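Local structure of kelch domain-containing protein (Colletotrichum graminicola M1.001, 5C86) at residues T393-R396 with A397-I401. The protein is a fungal alcohol oxidase of the AA5 family that probably uses a copper centre, absent from this apo form, to oxidise alcohols. Numbering follows the deposited sequence.
Sequences TAVR and AGAPI
V395 and A399 meet through their beta carbons, with CB of V395 3.7 Å from CB of A399, inside the bend that joins strand 394-396 to strand 400-405. Deeper in, CG2 of V395 lies 4.2 Å from CD1 of I401, a looser apolar touch in which the two side chains pass at a slant. The valine torsion (chi1 -57°) accounts for this: CG1 stands anti to the carbonyl carbon, which places CG2, between the backbone N and that carbon, as the branch nearest CD1 of I401. The isoleucine reaches across with CD1 at the end of an extended chain.

The turn bond brings A399 back beside V395. N of A399 donates to O of R396 at 3.2 Å with an N-H...O angle of 149°, closing a type II turn from R396 to A399. CB of A399 also lies 3.2 Å from this same O of R396. The positive phi of G398 (93°) would jam a beta carbon against the preceding carbonyl O.

The R396 side chain runs extended away from the turn, touching Y453 and T481, and the N-H of A397 donates to OH of Y453. V395 pairs through its backbone with K479 and T481, and I401 with V447. The turn thus links strand 394-396, paired with 476-481, to strand 400-405, which lies between 387-390 and 444-448, in the early-set (E-set) beta-sandwich domain of galactose oxidase-like enzymes, away from the copper ligands.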
ATOM      1  N   THR A 393       6.965 -17.224 -14.561  1.00 16.78           N
ATOM      2  CA  THR A 393       6.310 -15.975 -14.110  1.00 18.77           C
ATOM      3  C   THR A 393       4.985 -16.157 -13.483  1.00 15.97           C
ATOM      4  O   THR A 393       4.355 -15.169 -13.085  1.00 16.97           O
ATOM      5  CB  THR A 393       6.126 -14.946 -15.217  1.00 24.16           C
ATOM      6  OG1 THR A 393       5.299 -15.531 -16.230  1.00 22.56           O
ATOM      7  CG2 THR A 393       7.404 -14.492 -15.712  1.00 25.56           C
ATOM      8  N   ALA A 394       4.555 -17.359 -13.276  1.00 15.71           N
ATOM      9  CA  ALA A 394       3.325 -17.617 -12.532  1.00 16.06           C
ATOM     10  C   ALA A 394       3.603 -18.915 -11.803  1.00 17.64           C
ATOM     11  O   ALA A 394       3.882 -19.943 -12.449  1.00 20.94           O
ATOM     12  CB  ALA A 394       2.129 -17.751 -13.446  1.00 19.43           C
ATOM     13  N   VAL A 395       3.575 -18.878 -10.479  1.00 14.80           N
ATOM     14  CA  VAL A 395       3.885 -20.066  -9.713  1.00 15.56           C
ATOM     15  C   VAL A 395       2.987 -20.150  -8.530  1.00 15.30           C
ATOM     16  O   VAL A 395       2.483 -19.148  -8.041  1.00 16.27           O
ATOM     17  CB  VAL A 395       5.311 -20.170  -9.285  1.00 20.32           C
ATOM     18  CG1 VAL A 395       6.263 -20.116 -10.511  1.00 21.22           C
ATOM     19  CG2 VAL A 395       5.666 -19.052  -8.363  1.00 21.04           C
ATOM     20  N   ARG A 396       2.794 -21.351  -8.027  1.00 14.67           N
ATOM     21  CA  ARG A 396       1.982 -21.551  -6.858  1.00 15.12           C
ATOM     22  C   ARG A 396       2.839 -21.289  -5.614  1.00 14.37           C
ATOM     23  O   ARG A 396       4.093 -21.252  -5.674  1.00 13.47           O
ATOM     24  CB  ARG A 396       1.524 -23.055  -6.791  1.00 18.40           C
ATOM     25  CG  ARG A 396       0.442 -23.312  -7.793  1.00 24.68           C
ATOM     26  CD  ARG A 396       0.103 -24.783  -8.004  0.70 29.87           C
ATOM     27  NE  ARG A 396      -1.186 -24.847  -8.729  0.55 31.63           N
ATOM     28  CZ  ARG A 396      -1.738 -25.954  -9.220  0.45 34.99           C
ATOM     29  NH1 ARG A 396      -2.898 -25.871  -9.852  0.40 33.74           N
ATOM     30  NH2 ARG A 396      -1.138 -27.132  -9.094  0.45 34.76           N
ATOM     31  N   ALA A 397       2.213 -21.241  -4.443  1.00 14.81           N
ATOM     32  CA  ALA A 397       2.932 -21.227  -3.169  1.00 16.44           C
ATOM     33  C   ALA A 397       3.811 -22.452  -3.056  1.00 15.08           C
ATOM     34  O   ALA A 397       3.452 -23.567  -3.483  1.00 17.30           O
ATOM     35  CB  ALA A 397       1.955 -21.140  -2.001  1.00 17.84           C
ATOM     36  N   GLY A 398       5.014 -22.215  -2.596  1.00 13.48           N
ATOM     37  CA  GLY A 398       6.005 -23.329  -2.440  1.00 15.20           C
ATOM     38  C   GLY A 398       6.937 -23.559  -3.640  1.00 15.59           C
ATOM     39  O   GLY A 398       7.920 -24.278  -3.518  1.00 18.53           O
ATOM     40  N   ALA A 399       6.605 -22.974  -4.784  1.00 16.40           N
ATOM     41  CA  ALA A 399       7.193 -23.376  -6.053  1.00 15.63           C
ATOM     42  C   ALA A 399       8.530 -22.696  -6.207  1.00 15.42           C
ATOM     43  O   ALA A 399       8.766 -21.589  -5.690  1.00 14.24           O
ATOM     44  CB  ALA A 399       6.277 -23.048  -7.166  1.00 18.07           C
ATOM     45  N   PRO A 400       9.420 -23.327  -6.916  1.00 15.26           N
ATOM     46  CA  PRO A 400      10.693 -22.737  -7.165  1.00 15.11           C
ATOM     47  C   PRO A 400      10.659 -21.752  -8.323  1.00 13.93           C
ATOM     48  O   PRO A 400       9.881 -21.905  -9.250  1.00 16.15           O
ATOM     49  CB  PRO A 400      11.580 -23.957  -7.534  1.00 16.95           C
ATOM     50  CG  PRO A 400      10.627 -24.846  -8.279  1.00 19.32           C
ATOM     51  CD  PRO A 400       9.321 -24.680  -7.532  1.00 19.27           C
ATOM     52  N   ILE A 401      11.564 -20.753  -8.262  1.00 12.71           N
ATOM     53  CA  ILE A 401      11.844 -19.835  -9.343  1.00 12.05           C
ATOM     54  C   ILE A 401      13.370 -19.754  -9.436  1.00 12.67           C
ATOM     55  O   ILE A 401      14.047 -19.447  -8.437  1.00 13.88           O
ATOM     56  CB  ILE A 401      11.343 -18.444  -9.060  1.00 15.12           C
ATOM     57  CG1 ILE A 401       9.831 -18.440  -8.940  1.00 17.10           C
ATOM     58  CG2 ILE A 401      11.666 -17.486 -10.223  1.00 16.08           C
ATOM     59  CD1 ILE A 401       9.326 -17.048  -8.506  1.00 19.54           C
TER